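Local coordinates for protein D-lactate dehydrogenase (Fermentative) (Pseudomonas aeruginosa, PDB 6ABJ) that probably interconverts pyruvate and D-lactate with NADH as cofactor, working as a tetrameric, fermentative D-lactate dehydrogenase of the D-isomer specific 2-hydroxyacid dehydrogenase family, at residues Ile166-Ile171 with Ala188-Pro193; Cys221-Asp226 with Thr248-Leu253. One frame throughout, in Å; residues are numbered along the deposited sequence.

Contact 1 of 2, residues Ile166-Ile171 with Ala188-Pro193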
loop_
_atom_site.group_PDB
_atom_site.type_symbol
_atom_site.label_atom_id
_atom_site.label_comp_id
_atom_site.label_asym_id
_atom_site.label_seq_id
_atom_site.Cartn_x
_atom_site.Cartn_y
_atom_site.Cartn_z
ATOM N N ILE B 166 -26.954 18.962 -4.640
ATOM C CA ILE B 166 -27.959 18.578 -5.571
ATOM C C ILE B 166 -28.893 17.576 -4.876
ATOM O O ILE B 166 -28.556 16.405 -4.671
ATOM C CB ILE B 166 -27.328 17.996 -6.836
ATOM C CG1 ILE B 166 -26.528 19.113 -7.522
ATOM C CG2 ILE B 166 -28.386 17.474 -7.834
ATOM C CD1 ILE B 166 -25.750 18.601 -8.687
ATOM N N GLY B 167 -30.081 18.083 -4.514
ATOM C CA GLY B 167 -31.074 17.256 -3.779
ATOM C C GLY B 167 -31.033 17.620 -2.331
ATOM O O GLY B 167 -30.049 17.356 -1.631
ATOM N N THR B 168 -32.094 18.260 -1.861
ATOM C CA THR B 168 -32.115 18.783 -0.511
ATOM C C THR B 168 -33.165 18.111 0.366
ATOM O O THR B 168 -33.682 18.730 1.289
ATOM C CB THR B 168 -32.252 20.314 -0.470
ATOM O OG1 THR B 168 -33.438 20.756 -1.190
ATOM C CG2 THR B 168 -31.010 20.955 -1.089
ATOM N N GLY B 169 -33.358 16.826 0.109
ATOM C CA GLY B 169 -33.939 15.905 1.053
ATOM C C GLY B 169 -33.184 15.796 2.335
ATOM O O GLY B 169 -32.292 16.571 2.639
ATOM N N GLN B 170 -33.572 14.826 3.166
ATOM C CA GLN B 170 -32.970 14.696 4.480
ATOM C C GLN B 170 -31.377 14.597 4.471
ATOM O O GLN B 170 -30.705 15.190 5.267
ATOM C CB GLN B 170 -33.549 13.466 5.163
ATOM C CG GLN B 170 -34.802 13.745 5.978
ATOM C CD GLN B 170 -34.636 13.097 7.333
ATOM O OE1 GLN B 170 -34.793 13.747 8.359
ATOM N NE2 GLN B 170 -34.221 11.814 7.338
ATOM N N ILE B 171 -30.839 13.779 3.618
ATOM C CA ILE B 171 -29.379 13.586 3.643
ATOM C C ILE B 171 -28.725 14.869 3.114
ATOM O O ILE B 171 -27.790 15.398 3.728
ATOM C CB ILE B 171 -28.958 12.338 2.860
ATOM C CG1 ILE B 171 -29.566 11.073 3.455
ATOM C CG2 ILE B 171 -27.422 12.205 2.949
ATOM C CD1 ILE B 171 -29.375 9.807 2.638
ATOM N N ALA B 188 -27.649 25.305 -3.788
ATOM C CA ALA B 188 -28.528 24.166 -3.800
ATOM C C ALA B 188 -29.431 24.112 -5.010
ATOM O O ALA B 188 -29.894 25.120 -5.516
ATOM C CB ALA B 188 -29.377 24.214 -2.555
ATOM N N TYR B 189 -29.714 22.906 -5.433
ATOM C CA TYR B 189 -30.677 22.667 -6.461
ATOM C C TYR B 189 -31.623 21.576 -5.984
ATOM O O TYR B 189 -31.212 20.484 -5.557
ATOM C CB TYR B 189 -30.048 22.225 -7.789
ATOM C CG TYR B 189 -31.123 21.773 -8.739
ATOM C CD1 TYR B 189 -31.938 22.691 -9.397
ATOM C CD2 TYR B 189 -31.392 20.412 -8.896
ATOM C CE1 TYR B 189 -33.020 22.271 -10.205
ATOM C CE2 TYR B 189 -32.446 19.984 -9.691
ATOM C CZ TYR B 189 -33.230 20.890 -10.352
ATOM O OH TYR B 189 -34.253 20.392 -11.117
ATOM N N ASP B 190 -32.926 21.858 -6.049
ATOM C CA ASP B 190 -33.927 20.797 -5.809
ATOM C C ASP B 190 -35.198 21.213 -6.550
ATOM O O ASP B 190 -35.538 22.403 -6.538
ATOM C CB ASP B 190 -34.213 20.582 -4.325
ATOM C CG ASP B 190 -34.968 19.292 -4.044
ATOM O OD1 ASP B 190 -36.226 19.260 -4.217
ATOM O OD2 ASP B 190 -34.331 18.307 -3.604
ATOM N N PRO B 191 -35.854 20.257 -7.206
ATOM C CA PRO B 191 -37.182 20.609 -7.714
ATOM C C PRO B 191 -38.085 21.268 -6.669
ATOM O O PRO B 191 -38.813 22.223 -7.009
ATOM C CB PRO B 191 -37.736 19.256 -8.212
ATOM C CG PRO B 191 -36.548 18.389 -8.399
ATOM C CD PRO B 191 -35.590 18.810 -7.331
ATOM N N TYR B 192 -38.035 20.826 -5.423
ATOM C CA TYR B 192 -38.877 21.416 -4.367
ATOM C C TYR B 192 -38.060 22.008 -3.251
ATOM O O TYR B 192 -37.817 21.345 -2.232
ATOM C CB TYR B 192 -39.841 20.374 -3.791
ATOM C CG TYR B 192 -40.672 19.705 -4.856
ATOM C CD1 TYR B 192 -41.813 20.323 -5.385
ATOM C CD2 TYR B 192 -40.345 18.426 -5.311
ATOM C CE1 TYR B 192 -42.578 19.689 -6.357
ATOM C CE2 TYR B 192 -41.100 17.789 -6.272
ATOM C CZ TYR B 192 -42.211 18.424 -6.785
ATOM O OH TYR B 192 -42.940 17.776 -7.736
ATOM N N PRO B 193 -37.613 23.254 -3.430
ATOM C CA PRO B 193 -36.781 23.881 -2.439
ATOM C C PRO B 193 -37.434 23.931 -1.091
ATOM O O PRO B 193 -38.637 24.012 -1.049
ATOM C CB PRO B 193 -36.622 25.296 -2.972
ATOM C CG PRO B 193 -36.692 25.143 -4.446
ATOM C CD PRO B 193 -37.592 23.974 -4.715
HETATM O O HOH W 1 -35.973 20.146 -0.758
#
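The carboxylate of D190 lies against T168, whose OG1 rests 3.2 Å from D190 CB while its backbone N donates to D190 OD2 at 2.8 Å. That bond is nearly straight, 170° at the hydrogen, and reaches OD2 on its anti side, tilted 27° from the carboxylate plane. With CG anti to its own backbone N (chi1 -166°), D190 aims OD2 at the turn; OD1 uses its anti lone pair to take Y192 N, an Asx turn, so two bonds fix the carboxylate's rotation. T168 OG1 binds Y204 OH and a water that donates to Y192 O, and T168 CG2 packs on A188 CB at 3.9 Å. G167 N gives the backbone bond to Y189 O (2.9 Å). The backbone angles of G167 call for glycine, and its CA sits 3.4 Å from D190 OD2. I166 CG2 meets the Y189 ring at its edge, 4.3 Å from CD2. The glycine-rich turn and the acidic residue just after the second strand are characteristic of a Rossmann NAD site; Q170, I171 and D190 bind NADH. Parallel strands 162-166 and 185-189 are joined through helix 170-181, with helix 207-213 packed against I166 and Y189.

Contact 2 of 2, residues Cys221-Asp226 with Thr248-Leu253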
loop_
_atom_site.group_PDB
_atom_site.type_symbol
_atom_site.label_atom_id
_atom_site.label_comp_id
_atom_site.label_asym_id
_atom_site.label_seq_id
_atom_site.Cartn_x
_atom_site.Cartn_y
_atom_site.Cartn_z
ATOM N N CYS B 221 -29.784 13.512 -4.630
ATOM C CA CYS B 221 -31.139 13.412 -5.141
ATOM C C CYS B 221 -31.497 11.938 -5.373
ATOM O O CYS B 221 -30.602 11.117 -5.688
ATOM C CB CYS B 221 -31.260 14.203 -6.424
ATOM S SG CYS B 221 -29.970 13.740 -7.634
ATOM N N PRO B 222 -32.809 11.591 -5.239
ATOM C CA PRO B 222 -33.289 10.276 -5.630
ATOM C C PRO B 222 -32.991 9.936 -7.071
ATOM O O PRO B 222 -32.923 10.825 -7.967
ATOM C CB PRO B 222 -34.836 10.383 -5.409
ATOM C CG PRO B 222 -34.954 11.369 -4.281
ATOM C CD PRO B 222 -33.891 12.404 -4.633
ATOM N N LEU B 223 -32.793 8.643 -7.325
ATOM C CA LEU B 223 -32.633 8.180 -8.699
ATOM C C LEU B 223 -34.022 7.959 -9.353
ATOM O O LEU B 223 -34.826 7.213 -8.822
ATOM C CB LEU B 223 -31.810 6.867 -8.765
ATOM C CG LEU B 223 -31.786 6.167 -10.134
ATOM C CD1 LEU B 223 -31.057 6.990 -11.172
ATOM C CD2 LEU B 223 -31.189 4.750 -10.040
ATOM N N THR B 224 -34.244 8.551 -10.513
ATOM C CA THR B 224 -35.506 8.428 -11.258
ATOM C C THR B 224 -35.118 8.519 -12.710
ATOM O O THR B 224 -33.938 8.722 -13.031
ATOM C CB THR B 224 -36.465 9.576 -10.957
ATOM O OG1 THR B 224 -35.910 10.795 -11.473
ATOM C CG2 THR B 224 -36.705 9.693 -9.458
ATOM N N ALA B 225 -36.086 8.368 -13.599
ATOM C CA ALA B 225 -35.793 8.463 -15.024
ATOM C C ALA B 225 -35.175 9.810 -15.338
ATOM O O ALA B 225 -34.352 9.905 -16.223
ATOM C CB ALA B 225 -37.080 8.271 -15.862
ATOM N N ASP B 226 -35.582 10.849 -14.606
ATOM C CA ASP B 226 -35.053 12.216 -14.806
ATOM C C ASP B 226 -33.628 12.476 -14.287
ATOM O O ASP B 226 -32.920 13.333 -14.806
ATOM C CB ASP B 226 -35.956 13.216 -14.105
ATOM C CG ASP B 226 -36.838 13.948 -15.074
ATOM O OD1 ASP B 226 -37.168 13.326 -16.096
ATOM O OD2 ASP B 226 -37.212 15.115 -14.817
ATOM N N THR B 248 -22.427 10.087 -3.063
ATOM C CA THR B 248 -22.931 9.077 -2.104
ATOM C C THR B 248 -24.415 8.709 -2.343
ATOM O O THR B 248 -24.977 8.055 -1.502
ATOM C CB THR B 248 -22.736 9.552 -0.670
ATOM O OG1 THR B 248 -23.480 10.779 -0.465
ATOM C CG2 THR B 248 -21.223 9.835 -0.375
ATOM N N GLY B 249 -25.028 9.155 -3.423
ATOM C CA GLY B 249 -26.498 8.981 -3.658
ATOM C C GLY B 249 -26.857 7.614 -4.268
ATOM O O GLY B 249 -27.118 6.698 -3.567
ATOM N N ARG B 250 -26.753 7.465 -5.552
ATOM C CA ARG B 250 -26.928 6.157 -6.207
ATOM C C ARG B 250 -26.034 6.139 -7.399
ATOM O O ARG B 250 -25.818 7.149 -8.022
ATOM C CB ARG B 250 -28.401 5.958 -6.732
ATOM C CG ARG B 250 -29.471 5.811 -5.653
ATOM C CD ARG B 250 -29.516 4.446 -4.950
ATOM N NE ARG B 250 -29.533 3.378 -5.942
ATOM C CZ ARG B 250 -30.561 3.107 -6.765
ATOM N NH1 ARG B 250 -31.697 3.809 -6.733
ATOM N NH2 ARG B 250 -30.448 2.115 -7.648
ATOM N N GLY B 251 -25.516 4.967 -7.729
ATOM C CA GLY B 251 -24.538 4.822 -8.801
ATOM C C GLY B 251 -24.964 5.399 -10.100
ATOM O O GLY B 251 -24.199 6.101 -10.783
ATOM N N ALA B 252 -26.236 5.185 -10.425
ATOM C CA ALA B 252 -26.722 5.559 -11.754
ATOM C C ALA B 252 -26.925 7.061 -11.911
ATOM O O ALA B 252 -27.329 7.503 -12.975
ATOM C CB ALA B 252 -28.033 4.775 -12.098
ATOM N N LEU B 253 -26.712 7.852 -10.854
ATOM C CA LEU B 253 -26.779 9.346 -10.984
ATOM C C LEU B 253 -25.701 9.870 -11.878
ATOM O O LEU B 253 -25.766 10.981 -12.398
ATOM C CB LEU B 253 -26.717 10.030 -9.614
ATOM C CG LEU B 253 -27.864 9.805 -8.651
ATOM C CD1 LEU B 253 -27.650 10.495 -7.316
ATOM C CD2 LEU B 253 -29.234 10.250 -9.214
#
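L223 and L253 carry the apolar part of this contact, each packing against several groups of the other loop. L223 points toward 248-253 with CG anti to its backbone N (chi1 170°), which sends both methyls to the opposing loop: CD2 lies 3.8 Å from A252 CB, and CD1 lies 4.2 Å from L253 CD2. L253 reaches back with its two methyls. Its CD2 is 3.9 Å from C221 SG, while CD1 comes to 3.4 Å from C221 O, so that the isopropyl end sits against both the thiol and the carbonyl of one residue.

The second kind of contact is between an alkyl group and a charged one. L223 CD2 is seated over one face of the R250 guanidinium, 3.5 Å from NH1 and 3.7 Å from CZ, and the two side chains run at about a right angle. R250 is bent at chi2 (-76°) and chi3 (-50°), which brings the guanidinium's face under L223 CD2; its CG also approaches L223 CB.

Polar bonds shape each segment: L253 N donates to R250 O, closing the short 3-10 turn, N247 ties down G249 N and R250 O through its side-chain amide, and T227 OG1 bonds to P222 O and T224 N. Just beyond 221-226, backbone bonds of A252 with H229 and L253 with I231 tie the loops together.

The loops follow the C-terminal ends of adjacent strands 216-219 and 243-247; NADH-binding T248 opens its segment but lies outside the packing. Between 221-226 and 248-253 the contact is thus apolar and van der Waals, using the guanidinium's face; an acetate, probably from the crystallisation liquor, about 5 Å from the R250 side chain is consistent with a pocket there.

Overall arrangement
Both contacts lie in the NAD-binding domain, joining the loops after neighbouring strands of one parallel sheet: 162-166 with 185-189 in contact 1, 216-219 with 243-247 in contact 2. Their centres are 13 Å apart, and they touch where C221 CB packs on I166 O and G167 CA. Contact 1, though farther from the chain centre (about 17 Å against 10 Å), has four of seven touching residues buried; contact 2 has two of six buried and two exposed. Directed polar bonds hold contact 1, apolar packing contact 2. Contact 1 holds NADH-binding Q170, I171 and D190, the last in the contact itself; contact 2 holds T248, which stands apart from the packing. No cofactor is bound in this chain.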